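Side-chain contacts in gene activator AphA (Vibrio cholerae, PDB 1YG2), which activates virulence gene expression as a winged-helix transcription factor that probably binds DNA as a dimer: residues A[29-34]-A[127-132]; A[98-103]-A[173-178]; A[117-122]-A[167-172]. All blocks are in the same frame, centred on the assembly; numbering follows the deposited sequence.

Contact 1 (A[29-34]-A[127-132])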
loop_
_atom_site.group_PDB
_atom_site.type_symbol
_atom_site.label_atom_id
_atom_site.label_comp_id
_atom_site.label_asym_id
_atom_site.label_seq_id
_atom_site.Cartn_x
_atom_site.Cartn_y
_atom_site.Cartn_z
ATOM N N ILE A 29 7.630 -11.606 11.950
ATOM C CA ILE A 29 7.971 -11.037 10.647
ATOM C C ILE A 29 6.740 -11.026 9.743
ATOM O O ILE A 29 6.614 -10.179 8.854
ATOM C CB ILE A 29 9.138 -11.805 9.978
ATOM C CG1 ILE A 29 10.413 -11.580 10.791
ATOM C CG2 ILE A 29 9.341 -11.320 8.548
ATOM C CD1 ILE A 29 11.663 -12.176 10.186
ATOM N N GLY A 30 5.820 -11.955 9.988
ATOM C CA GLY A 30 4.607 -12.002 9.199
ATOM C C GLY A 30 3.720 -10.782 9.428
ATOM O O GLY A 30 2.729 -10.595 8.722
ATOM N N TYR A 31 4.055 -9.947 10.407
ATOM C CA TYR A 31 3.251 -8.748 10.662
ATOM C C TYR A 31 3.502 -7.707 9.584
ATOM O O TYR A 31 2.689 -6.819 9.380
ATOM C CB TYR A 31 3.606 -8.108 12.013
ATOM C CG TYR A 31 3.413 -8.988 13.222
ATOM C CD1 TYR A 31 4.180 -8.789 14.369
ATOM C CD2 TYR A 31 2.480 -10.029 13.225
ATOM C CE1 TYR A 31 4.035 -9.606 15.491
ATOM C CE2 TYR A 31 2.324 -10.860 14.347
ATOM C CZ TYR A 31 3.108 -10.640 15.471
ATOM O OH TYR A 31 2.999 -11.466 16.564
ATOM N N PHE A 32 4.627 -7.816 8.888
ATOM C CA PHE A 32 4.961 -6.817 7.881
ATOM C C PHE A 32 5.570 -7.363 6.597
ATOM O O PHE A 32 5.722 -6.635 5.619
ATOM C CB PHE A 32 5.917 -5.794 8.502
ATOM C CG PHE A 32 7.267 -6.360 8.833
ATOM C CD1 PHE A 32 8.292 -6.344 7.892
ATOM C CD2 PHE A 32 7.509 -6.939 10.070
ATOM C CE1 PHE A 32 9.543 -6.901 8.177
ATOM C CE2 PHE A 32 8.749 -7.501 10.368
ATOM C CZ PHE A 32 9.769 -7.481 9.416
ATOM N N TRP A 33 5.937 -8.634 6.592
ATOM C CA TRP A 33 6.503 -9.192 5.379
ATOM C C TRP A 33 6.022 -10.619 5.155
ATOM O O TRP A 33 6.323 -11.526 5.925
ATOM C CB TRP A 33 8.032 -9.137 5.425
ATOM C CG TRP A 33 8.634 -9.221 4.074
ATOM C CD1 TRP A 33 8.814 -10.345 3.323
ATOM C CD2 TRP A 33 9.049 -8.126 3.263
ATOM N NE1 TRP A 33 9.314 -10.015 2.087
ATOM C CE2 TRP A 33 9.469 -8.650 2.024
ATOM C CE3 TRP A 33 9.107 -6.737 3.460
ATOM C CZ2 TRP A 33 9.941 -7.847 0.985
ATOM C CZ3 TRP A 33 9.576 -5.933 2.427
ATOM C CH2 TRP A 33 9.986 -6.492 1.205
ATOM N N LYS A 34 5.275 -10.801 4.076
ATOM C CA LYS A 34 4.721 -12.094 3.729
ATOM C C LYS A 34 5.617 -12.856 2.755
ATOM O O LYS A 34 5.865 -12.398 1.641
ATOM C CB LYS A 34 3.332 -11.882 3.120
ATOM C CG LYS A 34 2.510 -13.138 2.906
ATOM C CD LYS A 34 2.636 -13.671 1.490
ATOM C CE LYS A 34 1.519 -14.673 1.203
ATOM N NZ LYS A 34 0.171 -14.045 1.388
ATOM N N ALA A 127 -9.138 -8.124 14.149
ATOM C CA ALA A 127 -9.458 -8.811 15.395
ATOM C C ALA A 127 -8.284 -9.677 15.813
ATOM O O ALA A 127 -7.896 -9.702 16.982
ATOM C CB ALA A 127 -10.706 -9.671 15.210
ATOM N N HIS A 128 -7.725 -10.387 14.840
ATOM C CA HIS A 128 -6.582 -11.268 15.050
ATOM C C HIS A 128 -5.409 -10.495 15.653
ATOM O O HIS A 128 -4.827 -10.892 16.668
ATOM C CB HIS A 128 -6.169 -11.877 13.707
ATOM C CG HIS A 128 -4.855 -12.596 13.737
ATOM N ND1 HIS A 128 -4.650 -13.747 14.466
ATOM C CD2 HIS A 128 -3.684 -12.336 13.109
ATOM C CE1 HIS A 128 -3.410 -14.166 14.287
ATOM N NE2 HIS A 128 -2.801 -13.327 13.466
ATOM N N TYR A 129 -5.072 -9.381 15.017
ATOM C CA TYR A 129 -3.967 -8.553 15.467
ATOM C C TYR A 129 -4.224 -7.961 16.848
ATOM O O TYR A 129 -3.315 -7.868 17.661
ATOM C CB TYR A 129 -3.702 -7.465 14.422
ATOM C CG TYR A 129 -3.039 -8.014 13.173
ATOM C CD1 TYR A 129 -3.227 -7.414 11.924
ATOM C CD2 TYR A 129 -2.206 -9.132 13.247
ATOM C CE1 TYR A 129 -2.599 -7.921 10.776
ATOM C CE2 TYR A 129 -1.574 -9.642 12.116
ATOM C CZ TYR A 129 -1.775 -9.036 10.886
ATOM O OH TYR A 129 -1.140 -9.556 9.778
ATOM N N GLN A 130 -5.461 -7.571 17.126
ATOM C CA GLN A 130 -5.771 -7.012 18.435
ATOM C C GLN A 130 -5.609 -8.071 19.515
ATOM O O GLN A 130 -5.126 -7.784 20.609
ATOM C CB GLN A 130 -7.187 -6.442 18.450
ATOM C CG GLN A 130 -7.330 -5.230 17.558
ATOM C CD GLN A 130 -8.740 -4.701 17.515
ATOM O OE1 GLN A 130 -9.692 -5.459 17.328
ATOM N NE2 GLN A 130 -8.884 -3.391 17.673
ATOM N N GLU A 131 -5.998 -9.300 19.193
ATOM C CA GLU A 131 -5.868 -10.411 20.128
ATOM C C GLU A 131 -4.404 -10.613 20.453
ATOM O O GLU A 131 -4.025 -10.797 21.613
ATOM C CB GLU A 131 -6.419 -11.702 19.520
ATOM C CG GLU A 131 -7.936 -11.781 19.501
ATOM C CD GLU A 131 -8.459 -13.126 19.002
ATOM O OE1 GLU A 131 -7.954 -14.176 19.471
ATOM O OE2 GLU A 131 -9.383 -13.128 18.152
ATOM N N ILE A 132 -3.577 -10.583 19.416
ATOM C CA ILE A 132 -2.149 -10.771 19.594
ATOM C C ILE A 132 -1.536 -9.656 20.417
ATOM O O ILE A 132 -0.738 -9.923 21.303
ATOM C CB ILE A 132 -1.434 -10.851 18.238
ATOM C CG1 ILE A 132 -1.856 -12.136 17.525
ATOM C CG2 ILE A 132 0.080 -10.795 18.438
ATOM C CD1 ILE A 132 -1.516 -12.159 16.056
#
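The loop 29-34, whose first three residues finish a 3-10 turn, runs past the helical segment 127-132 with its closest alpha carbons, those of Tyr31 and Tyr129, 8.7 Å apart, so the gap is spanned mainly by side chains. Tyr31 does most of the bridging. Its CG lies beside the backbone N and anti to the carbonyl carbon (chi1 -60°), which sends the ring out to the helix. There CD2 meets CE2 of Tyr129 at 4.2 Å, the two ring planes standing nearly perpendicular. Farther out, Tyr31 OH rests 3.5 Å from CG2 of Ile132, the methyl branch that stands anti to the backbone N of Ile132. The contact joins the PadR-like winged-helix region of the chain to the long helix 108-136 of its C-terminal half, where Tyr137, just past that helix, packs on both Tyr31 and Ile132. Tyr129 also reaches back with its hydroxyl, OH lying 4.1 Å from O of Gly30, too far for a hydrogen bond. The Tyr129 side chain also packs on Leu154 and Asn157 of helix 145-177, and Asn157 ND2 hydrogen-bonds to Tyr31 O. Phe32 and Lys34 make backbone hydrogen bonds to the second subunit.

Contact 2 (A[98-103]-A[173-178])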
loop_
_atom_site.group_PDB
_atom_site.type_symbol
_atom_site.label_atom_id
_atom_site.label_comp_id
_atom_site.label_asym_id
_atom_site.label_seq_id
_atom_site.Cartn_x
_atom_site.Cartn_y
_atom_site.Cartn_z
ATOM N N ALA A 98 -9.863 2.913 -8.271
ATOM C CA ALA A 98 -10.009 2.810 -9.714
ATOM C C ALA A 98 -11.318 2.093 -10.075
ATOM O O ALA A 98 -12.028 2.517 -10.970
ATOM C CB ALA A 98 -8.817 2.066 -10.299
ATOM N N LYS A 99 -11.635 1.011 -9.370
ATOM C CA LYS A 99 -12.870 0.281 -9.636
ATOM C C LYS A 99 -14.070 1.137 -9.226
ATOM O O LYS A 99 -15.088 1.166 -9.912
ATOM C CB LYS A 99 -12.902 -1.033 -8.846
ATOM C CG LYS A 99 -11.873 -2.082 -9.263
ATOM C CD LYS A 99 -12.217 -2.747 -10.574
ATOM C CE LYS A 99 -11.218 -3.869 -10.923
ATOM N NZ LYS A 99 -11.390 -5.100 -10.093
ATOM N N LEU A 100 -13.951 1.828 -8.099
ATOM C CA LEU A 100 -15.037 2.673 -7.611
ATOM C C LEU A 100 -15.438 3.673 -8.688
ATOM O O LEU A 100 -16.614 3.831 -8.992
ATOM C CB LEU A 100 -14.598 3.435 -6.362
ATOM C CG LEU A 100 -15.570 3.685 -5.202
ATOM C CD1 LEU A 100 -15.286 5.071 -4.672
ATOM C CD2 LEU A 100 -17.035 3.566 -5.620
ATOM N N MET A 101 -14.460 4.348 -9.276
ATOM C CA MET A 101 -14.779 5.327 -10.303
ATOM C C MET A 101 -15.506 4.722 -11.494
ATOM O O MET A 101 -16.298 5.391 -12.145
ATOM C CB MET A 101 -13.513 6.039 -10.783
ATOM C CG MET A 101 -12.877 6.951 -9.736
ATOM S SD MET A 101 -14.056 8.079 -8.921
ATOM C CE MET A 101 -14.848 8.838 -10.313
ATOM N N ALA A 102 -15.239 3.459 -11.788
ATOM C CA ALA A 102 -15.891 2.815 -12.917
ATOM C C ALA A 102 -17.326 2.469 -12.567
ATOM O O ALA A 102 -18.085 2.023 -13.424
ATOM C CB ALA A 102 -15.125 1.551 -13.322
ATOM N N CYS A 103 -17.709 2.666 -11.310
ATOM C CA CYS A 103 -19.080 2.359 -10.930
ATOM C C CYS A 103 -20.068 3.332 -11.556
ATOM O O CYS A 103 -21.272 3.085 -11.555
ATOM C CB CYS A 103 -19.238 2.352 -9.416
ATOM S SG CYS A 103 -18.581 0.848 -8.689
ATOM N N ALA A 173 -21.664 2.662 1.890
ATOM C CA ALA A 173 -22.834 3.484 2.161
ATOM C C ALA A 173 -23.250 4.253 0.915
ATOM O O ALA A 173 -24.414 4.223 0.523
ATOM C CB ALA A 173 -22.543 4.453 3.294
ATOM N N GLU A 174 -22.297 4.944 0.297
ATOM C CA GLU A 174 -22.577 5.722 -0.902
ATOM C C GLU A 174 -23.164 4.865 -2.012
ATOM O O GLU A 174 -24.027 5.314 -2.767
ATOM C CB GLU A 174 -21.301 6.387 -1.418
ATOM C CG GLU A 174 -20.713 7.438 -0.496
ATOM C CD GLU A 174 -21.655 8.597 -0.246
ATOM O OE1 GLU A 174 -22.223 9.134 -1.220
ATOM O OE2 GLU A 174 -21.822 8.971 0.932
ATOM N N LEU A 175 -22.687 3.632 -2.115
ATOM C CA LEU A 175 -23.168 2.729 -3.149
ATOM C C LEU A 175 -24.652 2.385 -2.983
ATOM O O LEU A 175 -25.239 1.720 -3.839
ATOM C CB LEU A 175 -22.306 1.459 -3.179
ATOM C CG LEU A 175 -20.897 1.666 -3.761
ATOM C CD1 LEU A 175 -20.055 0.416 -3.597
ATOM C CD2 LEU A 175 -21.007 2.037 -5.232
ATOM N N ASN A 176 -25.257 2.854 -1.892
ATOM C CA ASN A 176 -26.677 2.615 -1.634
ATOM C C ASN A 176 -27.473 3.898 -1.832
ATOM O O ASN A 176 -28.449 3.927 -2.576
ATOM C CB ASN A 176 -26.909 2.110 -0.206
ATOM C CG ASN A 176 -26.157 0.833 0.092
ATOM O OD1 ASN A 176 -25.903 0.025 -0.799
ATOM N ND2 ASN A 176 -25.808 0.637 1.359
ATOM N N ALA A 177 -27.044 4.955 -1.157
ATOM C CA ALA A 177 -27.712 6.245 -1.243
ATOM C C ALA A 177 -27.768 6.801 -2.663
ATOM O O ALA A 177 -28.506 7.752 -2.924
ATOM C CB ALA A 177 -27.029 7.249 -0.318
ATOM N N MET A 178 -26.987 6.220 -3.574
ATOM C CA MET A 178 -26.971 6.674 -4.964
ATOM C C MET A 178 -28.028 5.925 -5.768
ATOM O O MET A 178 -28.688 6.499 -6.637
ATOM C CB MET A 178 -25.598 6.437 -5.609
ATOM C CG MET A 178 -25.291 4.963 -5.906
ATOM S SD MET A 178 -23.964 4.687 -7.121
ATOM C CE MET A 178 -24.908 4.771 -8.673
#
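Leu175 points a single methyl, CD2, at two side chains of segment 98-103 and carries the whole close contact. That methyl lies 4.3 Å from CD2 of Leu100 and 4.4 Å from SG of Cys103, so it faces a leucine branch and a sulfur at nearly equal range. Both approaches are apolar, at ordinary van der Waals separation, and no hydrogen bond crosses the interface. A chi2 of 173° puts CD1 of Leu175 anti to CA, leaving CD2 as the branch that turns off toward Leu100 and Cys103. Leu100 meets it from a less regular conformation: chi1 is -143°, away from the usual staggered positions, and CD2 is the branch that reaches farthest across. Cys103 differs in that its CB points at the opposing helix, and the CB-SG bond then turns largely across the gap, leaving the sulfur alongside Leu175 CD2. Between the backbones the distance stays wide, the nearest alpha carbons, of Cys103 and Leu175, being 8.8 Å apart. The arrangement joins the short helix 95-101 to the C-terminal end of the long helix 145-177, within the Virulence activator alpha C-term region of the chain. Tyr111 of helix 108-136 touches both Leu100 and Cys103, and Ala108 also packs on Cys103, so three helices meet here. Cys103 N bonds to Leu100 O at 2.8 Å, an i to i+3 bond. In the other segment, Ala173 O accepts from both Asn176 N and Ala177 N. The second subunit lies close by: its Leu149 packs on Leu100, while Lys99 gives a hydrogen bond to Gln85 O and a cation-pi contact to Trp82, both of that subunit.

Contact 3 (A[117-122]-A[167-172])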
loop_
_atom_site.group_PDB
_atom_site.type_symbol
_atom_site.label_atom_id
_atom_site.label_comp_id
_atom_site.label_asym_id
_atom_site.label_seq_id
_atom_site.Cartn_x
_atom_site.Cartn_y
_atom_site.Cartn_z
ATOM N N GLU A 117 -17.007 -8.146 0.882
ATOM C CA GLU A 117 -16.284 -9.362 1.207
ATOM C C GLU A 117 -14.935 -9.055 1.844
ATOM O O GLU A 117 -14.626 -9.568 2.915
ATOM C CB GLU A 117 -16.052 -10.211 -0.041
ATOM C CG GLU A 117 -15.110 -11.378 0.215
ATOM C CD GLU A 117 -14.004 -11.474 -0.817
ATOM O OE1 GLU A 117 -13.747 -10.463 -1.506
ATOM O OE2 GLU A 117 -13.385 -12.558 -0.928
ATOM N N LEU A 118 -14.130 -8.224 1.184
ATOM C CA LEU A 118 -12.810 -7.884 1.708
ATOM C C LEU A 118 -12.846 -7.089 3.013
ATOM O O LEU A 118 -11.856 -7.034 3.745
ATOM C CB LEU A 118 -11.993 -7.121 0.656
ATOM C CG LEU A 118 -11.299 -7.970 -0.418
ATOM C CD1 LEU A 118 -10.485 -7.073 -1.333
ATOM C CD2 LEU A 118 -10.379 -8.996 0.236
ATOM N N VAL A 119 -13.982 -6.474 3.308
ATOM C CA VAL A 119 -14.096 -5.716 4.537
ATOM C C VAL A 119 -14.183 -6.695 5.701
ATOM O O VAL A 119 -13.523 -6.518 6.726
ATOM C CB VAL A 119 -15.346 -4.816 4.536
ATOM C CG1 VAL A 119 -15.449 -4.074 5.849
ATOM C CG2 VAL A 119 -15.263 -3.820 3.398
ATOM N N GLU A 120 -14.990 -7.738 5.530
ATOM C CA GLU A 120 -15.157 -8.736 6.577
ATOM C C GLU A 120 -13.847 -9.441 6.885
ATOM O O GLU A 120 -13.529 -9.690 8.048
ATOM C CB GLU A 120 -16.235 -9.747 6.181
ATOM C CG GLU A 120 -17.634 -9.147 6.149
ATOM C CD GLU A 120 -18.020 -8.469 7.461
ATOM O OE1 GLU A 120 -17.926 -9.127 8.523
ATOM O OE2 GLU A 120 -18.421 -7.284 7.431
ATOM N N GLU A 121 -13.082 -9.761 5.849
ATOM C CA GLU A 121 -11.796 -10.406 6.055
ATOM C C GLU A 121 -10.920 -9.434 6.837
ATOM O O GLU A 121 -10.277 -9.812 7.818
ATOM C CB GLU A 121 -11.139 -10.719 4.716
ATOM C CG GLU A 121 -11.884 -11.738 3.881
ATOM C CD GLU A 121 -11.341 -11.818 2.469
ATOM O OE1 GLU A 121 -10.108 -11.973 2.322
ATOM O OE2 GLU A 121 -12.142 -11.723 1.509
ATOM N N SER A 122 -10.904 -8.179 6.394
ATOM C CA SER A 122 -10.114 -7.149 7.056
ATOM C C SER A 122 -10.511 -7.072 8.518
ATOM O O SER A 122 -9.657 -6.921 9.389
ATOM C CB SER A 122 -10.339 -5.789 6.395
ATOM O OG SER A 122 -9.836 -5.779 5.078
ATOM N N TRP A 167 -12.868 3.430 5.534
ATOM C CA TRP A 167 -13.104 3.930 4.182
ATOM C C TRP A 167 -14.089 3.047 3.414
ATOM O O TRP A 167 -15.028 3.534 2.789
ATOM C CB TRP A 167 -11.793 3.990 3.397
ATOM C CG TRP A 167 -12.004 4.451 2.000
ATOM C CD1 TRP A 167 -12.400 5.695 1.604
ATOM C CD2 TRP A 167 -11.905 3.663 0.812
ATOM N NE1 TRP A 167 -12.560 5.729 0.240
ATOM C CE2 TRP A 167 -12.265 4.491 -0.273
ATOM C CE3 TRP A 167 -11.557 2.327 0.555
ATOM C CZ2 TRP A 167 -12.280 4.041 -1.595
ATOM C CZ3 TRP A 167 -11.570 1.873 -0.760
ATOM C CH2 TRP A 167 -11.936 2.732 -1.820
ATOM N N ALA A 168 -13.846 1.743 3.454
ATOM C CA ALA A 168 -14.690 0.777 2.764
ATOM C C ALA A 168 -16.148 0.936 3.179
ATOM O O ALA A 168 -17.047 0.894 2.335
ATOM C CB ALA A 168 -14.202 -0.622 3.061
ATOM N N ASP A 169 -16.389 1.123 4.474
ATOM C CA ASP A 169 -17.758 1.309 4.945
ATOM C C ASP A 169 -18.343 2.575 4.338
ATOM O O ASP A 169 -19.507 2.598 3.946
ATOM C CB ASP A 169 -17.821 1.419 6.470
ATOM C CG ASP A 169 -17.576 0.098 7.166
ATOM O OD1 ASP A 169 -17.806 -0.964 6.544
ATOM O OD2 ASP A 169 -17.164 0.130 8.349
ATOM N N GLU A 170 -17.545 3.639 4.266
ATOM C CA GLU A 170 -18.044 4.881 3.684
ATOM C C GLU A 170 -18.460 4.662 2.237
ATOM O O GLU A 170 -19.472 5.195 1.788
ATOM C CB GLU A 170 -16.988 5.982 3.748
ATOM C CG GLU A 170 -16.855 6.605 5.112
ATOM C CD GLU A 170 -16.022 7.864 5.090
ATOM O OE1 GLU A 170 -16.189 8.688 4.165
ATOM O OE2 GLU A 170 -15.206 8.041 6.011
ATOM N N VAL A 171 -17.675 3.880 1.507
ATOM C CA VAL A 171 -17.996 3.598 0.117
ATOM C C VAL A 171 -19.265 2.762 0.058
ATOM O O VAL A 171 -20.186 3.069 -0.696
ATOM C CB VAL A 171 -16.869 2.816 -0.574
ATOM C CG1 VAL A 171 -17.313 2.401 -1.974
ATOM C CG2 VAL A 171 -15.607 3.668 -0.640
ATOM N N LEU A 172 -19.302 1.703 0.863
ATOM C CA LEU A 172 -20.455 0.809 0.910
ATOM C C LEU A 172 -21.744 1.575 1.130
ATOM O O LEU A 172 -22.791 1.196 0.607
ATOM C CB LEU A 172 -20.263 -0.237 2.009
ATOM C CG LEU A 172 -19.107 -1.191 1.707
ATOM C CD1 LEU A 172 -18.894 -2.149 2.855
ATOM C CD2 LEU A 172 -19.410 -1.954 0.431
#
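Val119 packs against Ala168 where two long helices, 108-136 and 145-177, run side by side as an antiparallel pair in the C-terminal half of AphA. The short segments' axes come within 10.4 Å and their directions differ by 152°. Val119 loses more surface to the contact than any other residue, and it uses both branches. Its CG2 presses on CB of Ala168 at 3.4 Å, tighter than usual for two carbons, and the small alanine lets the alpha carbons of these two residues approach to 6.8 Å. The same methyl meets CD1 of Leu172 tip to tip at 4.0 Å, one turn farther along the partner helix. CG1, placed anti to the backbone N of Val119 by a chi1 of 178°, lies 4.0 Å from OD1 of Asp169, the two side chains passing at a slant. That carboxylate is engaged mainly elsewhere: its OD2 makes a salt bridge with Arg123 of helix 108-136. Trp164 also packs on Val119, and Leu115 on Leu172, extending the seam in both directions. In segment 117-122 Leu118 O is gripped by Ser122 N and by Ser122 OG, which arrive from opposite faces of its carbonyl plane, the OG bond measuring 2.7 Å.

In the fold
From the N terminus, contact 1 starts first: the loop before helix 37-49 meets helix 108-136, closing a loop of 92 residues that takes in the two-stranded sheet. Helix 95-101 lies inside that loop and finds its partner later, at the end of helix 145-177, so contacts 1 and 2 cross. Contact 3 pairs helices 108-136 and 145-177 and is nested within contact 2, but it crosses contact 1. Contacts 2 and 3 adjoin, Leu100 CD2 lying 3.8 Å from Val171 CG1, while the centres of contacts 1 and 2 are 30 Å apart. Together they tie the PadR-like region to the C-terminal helices, and all three touch the second subunit.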